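Local coordinates for putative xanthine dehydrogenase YAGS fad-binding subunit (Escherichia coli, PDB 5G5G), which is probably the molybdenum-cofactor subunit of a periplasmic aldehyde oxidase, oxidising aldehydes to carboxylic acids at a pterin-bound molybdenum centre, at residues C[39-44]-C[205-210]; C[218-223]-C[246-251]. One frame throughout, in Å; residues are numbered along the deposited sequence.

Contact 1: residues C[39-44]-C[205-210]; sequences YEWHEE and TLWTSN
Trp207 NE1 gives its proton to a water 2.8 Å away, in the plane of its indole ring, and that water sits over one face of Trp41, toward its rim, the residue Trp207 touches across the contact. The same water also makes a weak bond, 3.4 Å long, to Glu44 OE2, a link left doubtful by a second conformer of the glutamate. The two indoles lean together through their five-membered rings, whose centroids are 4.1 Å apart and whose planes meet at 42°, an oblique pairing. The edge atom CD1 of Trp207 does most of the touching: it stands over the rim of one face of Trp41, 3.3 Å from Trp41 CD1. With chi1 near -65°, Trp41 CG is anti to its carbonyl carbon and beside the backbone N, which puts the five-membered part of the indole against Trp207. Glu44 completes the approach by laying the aliphatic part of its bent chain against the six-membered ring, CB 3.7 Å from Trp207 CZ2. The other face of Trp207 carries the methyl CG2 of Thr205, two residues back along strand 203-208. A second water lies at the Trp41 edge, accepting from NE1 at 2.9 Å and bonded to Thr208 O, a carbonyl that also receives Ser235 OG. Met196 of strand 194-200 packs against both tryptophans. With Trp41 cut back to an alanine, Trp207 would probably lose the ring packed on its five-membered part, and the water at Thr208 O its indole donor. The arrangement joins a loop of the hammerhead region to a strand of the cofactor-binding region at the surface. Its chemistry is divided: apolar carbon supplies the direct contact, while both indole N-H groups are satisfied by water, so polar attachment across the joint runs through solvent molecules.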
loop_
_atom_site.group_PDB
_atom_site.type_symbol
_atom_site.label_atom_id
_atom_site.label_comp_id
_atom_site.label_asym_id
_atom_site.label_seq_id
_atom_site.Cartn_x
_atom_site.Cartn_y
_atom_site.Cartn_z
ATOM N N TYR C 39 8.056 -10.914 -12.913
ATOM C CA TYR C 39 8.433 -12.236 -12.383
ATOM C C TYR C 39 7.632 -13.363 -13.049
ATOM O O TYR C 39 7.687 -14.504 -12.586
ATOM C CB TYR C 39 8.135 -12.273 -10.910
ATOM C CG TYR C 39 8.957 -13.206 -10.021
ATOM C CD1 TYR C 39 10.276 -12.872 -9.655
ATOM C CD2 TYR C 39 8.360 -14.357 -9.458
ATOM C CE1 TYR C 39 11.005 -13.706 -8.768
ATOM C CE2 TYR C 39 9.085 -15.176 -8.613
ATOM C CZ TYR C 39 10.369 -14.835 -8.253
ATOM O OH TYR C 39 11.100 -15.612 -7.351
ATOM N N GLU C 40 6.912 -13.045 -14.119
ATOM C CA GLU C 40 5.912 -13.962 -14.704
ATOM C C GLU C 40 6.176 -14.380 -16.150
ATOM O O GLU C 40 5.287 -14.917 -16.806
ATOM C CB GLU C 40 4.540 -13.283 -14.578
ATOM C CG GLU C 40 4.200 -12.985 -13.119
ATOM C CD GLU C 40 2.976 -12.090 -12.936
ATOM O OE1 GLU C 40 2.370 -11.677 -13.949
ATOM O OE2 GLU C 40 2.609 -11.851 -11.785
ATOM N N TRP C 41 7.356 -14.073 -16.679
ATOM C CA TRP C 41 7.700 -14.332 -18.075
ATOM C C TRP C 41 8.301 -15.755 -18.272
ATOM O O TRP C 41 9.423 -15.916 -18.759
ATOM C CB TRP C 41 8.710 -13.289 -18.551
ATOM C CG TRP C 41 8.154 -11.864 -18.579
ATOM C CD1 TRP C 41 8.469 -10.850 -17.729
ATOM C CD2 TRP C 41 7.215 -11.317 -19.518
ATOM N NE1 TRP C 41 7.788 -9.704 -18.073
ATOM C CE2 TRP C 41 7.042 -9.952 -19.182
ATOM C CE3 TRP C 41 6.560 -11.826 -20.655
ATOM C CZ2 TRP C 41 6.201 -9.108 -19.902
ATOM C CZ3 TRP C 41 5.704 -11.001 -21.362
ATOM C CH2 TRP C 41 5.542 -9.643 -20.984
ATOM N N HIS C 42 7.509 -16.764 -18.006
ATOM C CA HIS C 42 8.022 -18.131 -18.005
ATOM C C HIS C 42 8.463 -18.643 -19.378
ATOM O O HIS C 42 9.545 -19.250 -19.479
ATOM C CB HIS C 42 7.022 -19.069 -17.292
ATOM C CG HIS C 42 5.626 -19.046 -17.848
ATOM N ND1 HIS C 42 5.234 -19.872 -18.895
ATOM C CD2 HIS C 42 4.511 -18.384 -17.463
ATOM C CE1 HIS C 42 3.953 -19.679 -19.153
ATOM N NE2 HIS C 42 3.496 -18.757 -18.325
ATOM N N GLU C 43 7.747 -18.317 -20.469
ATOM C CA GLU C 43 8.157 -18.839 -21.778
ATOM C C GLU C 43 9.496 -18.303 -22.250
ATOM O O GLU C 43 10.192 -18.974 -23.034
ATOM C CB GLU C 43 7.121 -18.587 -22.867
ATOM C CG GLU C 43 5.729 -19.093 -22.543
ATOM C CD GLU C 43 4.837 -18.079 -21.850
ATOM O OE1 GLU C 43 5.294 -17.129 -21.123
ATOM O OE2 GLU C 43 3.610 -18.253 -21.939
ATOM N N GLU C 44 9.862 -17.126 -21.769
ATOM C CA GLU C 44 11.094 -16.477 -22.144
ATOM C C GLU C 44 12.322 -17.075 -21.441
ATOM O O GLU C 44 13.444 -16.809 -21.860
ATOM C CB GLU C 44 10.942 -14.996 -21.831
ATOM C CG GLU C 44 9.900 -14.306 -22.764
ATOM C CD GLU C 44 8.399 -14.445 -22.436
ATOM O OE1 GLU C 44 7.967 -15.052 -21.424
ATOM O OE2 GLU C 44 7.592 -13.849 -23.211
ATOM N N THR C 205 19.081 -8.978 -21.766
ATOM C CA THR C 205 17.698 -8.565 -21.754
ATOM C C THR C 205 17.204 -8.623 -20.332
ATOM O O THR C 205 17.449 -9.616 -19.641
ATOM C CB THR C 205 16.828 -9.476 -22.674
ATOM O OG1 THR C 205 17.441 -9.483 -23.979
ATOM C CG2 THR C 205 15.410 -8.960 -22.789
ATOM N N LEU C 206 16.579 -7.540 -19.861
ATOM C CA LEU C 206 16.057 -7.450 -18.499
ATOM C C LEU C 206 14.573 -7.164 -18.586
ATOM O O LEU C 206 14.170 -6.108 -19.118
ATOM C CB LEU C 206 16.747 -6.338 -17.706
ATOM C CG LEU C 206 16.454 -6.401 -16.198
ATOM C CD1 LEU C 206 17.423 -7.363 -15.489
ATOM C CD2 LEU C 206 16.511 -5.055 -15.530
ATOM N N TRP C 207 13.776 -8.069 -18.049
ATOM C CA TRP C 207 12.362 -7.841 -17.824
ATOM C C TRP C 207 12.286 -7.296 -16.414
ATOM O O TRP C 207 12.866 -7.863 -15.461
ATOM C CB TRP C 207 11.594 -9.140 -17.890
ATOM C CG TRP C 207 11.497 -9.744 -19.282
ATOM C CD1 TRP C 207 10.440 -9.668 -20.119
ATOM C CD2 TRP C 207 12.495 -10.514 -19.980
ATOM N NE1 TRP C 207 10.691 -10.357 -21.295
ATOM C CE2 TRP C 207 11.943 -10.894 -21.230
ATOM C CE3 TRP C 207 13.789 -10.981 -19.648
ATOM C CZ2 TRP C 207 12.647 -11.693 -22.169
ATOM C CZ3 TRP C 207 14.496 -11.709 -20.601
ATOM C CH2 TRP C 207 13.931 -12.087 -21.834
ATOM N N THR C 208 11.582 -6.190 -16.238
ATOM C CA THR C 208 11.642 -5.526 -14.945
ATOM C C THR C 208 10.359 -4.751 -14.685
ATOM O O THR C 208 9.412 -4.804 -15.497
ATOM C CB THR C 208 12.911 -4.598 -14.889
ATOM O OG1 THR C 208 13.170 -4.128 -13.552
ATOM C CG2 THR C 208 12.739 -3.432 -15.834
ATOM N N SER C 209 10.337 -4.062 -13.534
ATOM C CA SER C 209 9.218 -3.243 -13.100
ATOM C C SER C 209 9.807 -1.833 -12.893
ATOM O O SER C 209 10.513 -1.600 -11.925
ATOM C CB SER C 209 8.601 -3.815 -11.803
ATOM O OG SER C 209 7.401 -3.129 -11.470
ATOM N N ASN C 210 9.644 -0.963 -13.903
ATOM C CA ASN C 210 10.349 0.303 -13.913
ATOM C C ASN C 210 9.505 1.337 -14.667
ATOM O O ASN C 210 8.998 1.034 -15.731
ATOM C CB ASN C 210 11.742 0.129 -14.523
ATOM C CG ASN C 210 12.652 1.312 -14.242
ATOM O OD1 ASN C 210 12.384 2.415 -14.689
ATOM N ND2 ASN C 210 13.697 1.109 -13.449
HETATM O O HOH W 1 8.263 -6.971 -17.073
HETATM O O HOH W 2 8.739 -10.639 -23.342
#

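Contact 2: residues C[218-223]-C[246-251]; sequences TDLAKT and LFLRSD. With MOS (dioxothiomolybdenum(VI) ion), chain Z.
The molybdenum pocket borders this contact: Leu248, two residues beyond the pocket residue Leu246, packs against Leu220 and Thr223 of helix 213-224. Leu246 presents its branched end to the bound dioxothiomolybdenum ion, with CD1 3.5 Å from oxygen O1, an apolar wall for a group that Gln211 and Gly508 hold by hydrogen bonds. Leu248 turns to the helix instead. Its CG is anti to the backbone N (chi1 -164°), which carries the two methyls onto the helix surface. Leu248 CD1 meets Leu220 CB at 4.0 Å; Leu248 CD2 lies 3.9 Å from Leu220 CA and 3.8 Å from Thr223 OG1. Thr223 OG1 is already engaged, donating to Asp219 O at 2.7 Å from well off the carbonyl plane, by 30°. Asp219 O also takes the helical bond of Thr223 N at 3.0 Å, from the opposite face, so the methyl of Leu248 settles beside a hydroxyl whose proton is already used within the helix. Polar linkage between the segments passes through one water, which accepts from Leu248 N and donates to Asp219 OD2 over a short 2.6 Å. It bridges the backbone at Leu248 to the carboxylate, and supplies the buried N-H with an acceptor. The result illustrates a second-shell arrangement: the chain that lines the metal pocket is anchored to a helix one step behind it. Helix 250-262 starts directly after Arg249, its N-cap position. Elsewhere, Phe247 lies on Trp215 and Leu248 on Cys216, both of helix 213-224, while Leu248 O is bonded to Asn95. On the sheet side, Leu220 packs on Leu204 and Leu206 of strand 203-208, and Asp251 reaches Ser195 of strand 194-200.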
loop_
_atom_site.group_PDB
_atom_site.type_symbol
_atom_site.label_atom_id
_atom_site.label_comp_id
_atom_site.label_asym_id
_atom_site.label_seq_id
_atom_site.Cartn_x
_atom_site.Cartn_y
_atom_site.Cartn_z
ATOM N N THR C 218 20.189 3.053 -19.385
ATOM C CA THR C 218 21.438 3.781 -19.256
ATOM C C THR C 218 22.124 3.487 -17.923
ATOM O O THR C 218 23.333 3.267 -17.884
ATOM C CB THR C 218 21.212 5.279 -19.392
ATOM O OG1 THR C 218 20.735 5.516 -20.709
ATOM C CG2 THR C 218 22.491 6.043 -19.168
ATOM N N ASP C 219 21.336 3.523 -16.855
ATOM C CA ASP C 219 21.858 3.363 -15.494
ATOM C C ASP C 219 22.325 1.949 -15.279
ATOM O O ASP C 219 23.351 1.737 -14.597
ATOM C CB ASP C 219 20.840 3.798 -14.445
ATOM C CG ASP C 219 20.582 5.317 -14.498
ATOM O OD1 ASP C 219 21.382 6.006 -15.163
ATOM O OD2 ASP C 219 19.620 5.846 -13.906
ATOM N N LEU C 220 21.591 0.988 -15.817
ATOM C CA LEU C 220 22.025 -0.442 -15.633
ATOM C C LEU C 220 23.339 -0.673 -16.390
ATOM O O LEU C 220 24.282 -1.298 -15.880
ATOM C CB LEU C 220 20.969 -1.414 -16.126
ATOM C CG LEU C 220 21.295 -2.894 -15.935
ATOM C CD1 LEU C 220 21.694 -3.201 -14.505
ATOM C CD2 LEU C 220 20.120 -3.750 -16.356
ATOM N N ALA C 221 23.382 -0.168 -17.628
ATOM C CA ALA C 221 24.610 -0.266 -18.417
ATOM C C ALA C 221 25.788 0.399 -17.720
ATOM O O ALA C 221 26.865 -0.174 -17.675
ATOM C CB ALA C 221 24.419 0.277 -19.832
ATOM N N LYS C 222 25.606 1.593 -17.148
ATOM C CA LYS C 222 26.719 2.256 -16.464
ATOM C C LYS C 222 27.174 1.489 -15.224
ATOM O O LYS C 222 28.363 1.466 -14.890
ATOM C CB LYS C 222 26.321 3.675 -16.058
ATOM C CG LYS C 222 27.432 4.497 -15.440
ATOM C CD LYS C 222 26.991 5.956 -15.282
ATOM C CE LYS C 222 27.871 6.771 -14.308
ATOM N NZ LYS C 222 29.091 7.433 -14.819
ATOM N N THR C 223 26.218 0.928 -14.498
ATOM C CA THR C 223 26.528 0.180 -13.291
ATOM C C THR C 223 27.303 -1.098 -13.621
ATOM O O THR C 223 28.328 -1.443 -12.975
ATOM C CB THR C 223 25.236 -0.170 -12.510
ATOM O OG1 THR C 223 24.461 1.016 -12.247
ATOM C CG2 THR C 223 25.584 -0.804 -11.199
ATOM N N LEU C 246 11.016 4.824 -10.282
ATOM C CA LEU C 246 11.682 5.703 -11.214
ATOM C C LEU C 246 13.078 5.314 -11.552
ATOM O O LEU C 246 13.558 5.684 -12.610
ATOM C CB LEU C 246 11.799 7.140 -10.652
ATOM C CG LEU C 246 10.516 7.942 -10.602
ATOM C CD1 LEU C 246 10.695 9.115 -9.676
ATOM C CD2 LEU C 246 10.116 8.369 -11.995
ATOM N N PHE C 247 13.779 4.641 -10.616
ATOM C CA PHE C 247 15.184 4.417 -10.738
ATOM C C PHE C 247 15.527 2.928 -10.693
ATOM O O PHE C 247 14.799 2.098 -10.131
ATOM C CB PHE C 247 15.887 5.121 -9.572
ATOM C CG PHE C 247 15.355 6.496 -9.303
ATOM C CD1 PHE C 247 15.439 7.460 -10.270
ATOM C CD2 PHE C 247 14.731 6.797 -8.076
ATOM C CE1 PHE C 247 14.938 8.743 -10.043
ATOM C CE2 PHE C 247 14.228 8.074 -7.861
ATOM C CZ PHE C 247 14.326 9.036 -8.839
ATOM N N LEU C 248 16.688 2.609 -11.190
ATOM C CA LEU C 248 17.291 1.274 -10.968
ATOM C C LEU C 248 17.368 0.904 -9.480
ATOM O O LEU C 248 17.913 1.691 -8.663
ATOM C CB LEU C 248 18.696 1.282 -11.547
ATOM C CG LEU C 248 19.333 -0.093 -11.756
ATOM C CD1 LEU C 248 18.632 -0.739 -12.942
ATOM C CD2 LEU C 248 20.801 0.122 -12.016
ATOM N N ARG C 249 16.876 -0.305 -9.131
ATOM C CA ARG C 249 16.970 -0.814 -7.768
ATOM C C ARG C 249 17.762 -2.166 -7.748
ATOM O O ARG C 249 18.176 -2.674 -8.793
ATOM C CB ARG C 249 15.572 -0.993 -7.205
ATOM C CG ARG C 249 14.738 0.285 -7.190
ATOM C CD ARG C 249 14.508 0.860 -5.771
ATOM N NE ARG C 249 15.754 1.250 -5.167
ATOM C CZ ARG C 249 16.373 2.418 -5.334
ATOM N NH1 ARG C 249 15.851 3.367 -6.105
ATOM N NH2 ARG C 249 17.530 2.637 -4.739
ATOM N N SER C 250 17.960 -2.701 -6.541
ATOM C CA SER C 250 18.853 -3.828 -6.310
ATOM C C SER C 250 18.405 -5.089 -7.080
ATOM O O SER C 250 19.240 -5.919 -7.452
ATOM C CB SER C 250 18.955 -4.110 -4.819
ATOM O OG SER C 250 17.683 -4.413 -4.249
ATOM N N ASP C 251 17.087 -5.249 -7.270
ATOM C CA ASP C 251 16.585 -6.444 -8.014
ATOM C C ASP C 251 17.174 -6.565 -9.446
ATOM O O ASP C 251 17.509 -7.657 -9.918
ATOM C CB ASP C 251 15.059 -6.448 -8.104
ATOM C CG ASP C 251 14.505 -5.201 -8.816
ATOM O OD1 ASP C 251 14.870 -4.078 -8.392
ATOM O OD2 ASP C 251 13.735 -5.360 -9.811
HETATM MO MO MOS Z . 6.234 10.464 -9.576
HETATM S S MOS Z . 7.282 10.842 -7.544
HETATM O O1 MOS Z . 7.255 9.079 -10.059
HETATM O O2 MOS Z . 7.418 12.115 -10.083
HETATM O O HOH W 3 17.553 4.404 -13.168
#

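How the contacts relate
From the N terminus, contact 1 opens in the loop between helix 27-31 and strand 49-55, and closes some 160 residues later on strand 203-208, bringing the hammerhead region to the cofactor-binding region. Contact 2 begins only after that, on helix 213-224, which follows the strand directly; it closes a short loop containing strand 231-234, at one edge of the same seven-stranded sheet. The two are therefore in series, neither nested nor crossed. Their centres lie about 15 Å apart, and they meet where Leu206 CD2 packs 3.9 Å from Leu220 CD2. Surface loop, strand, helix and pocket-lining segment are thus linked through neighbouring contacts.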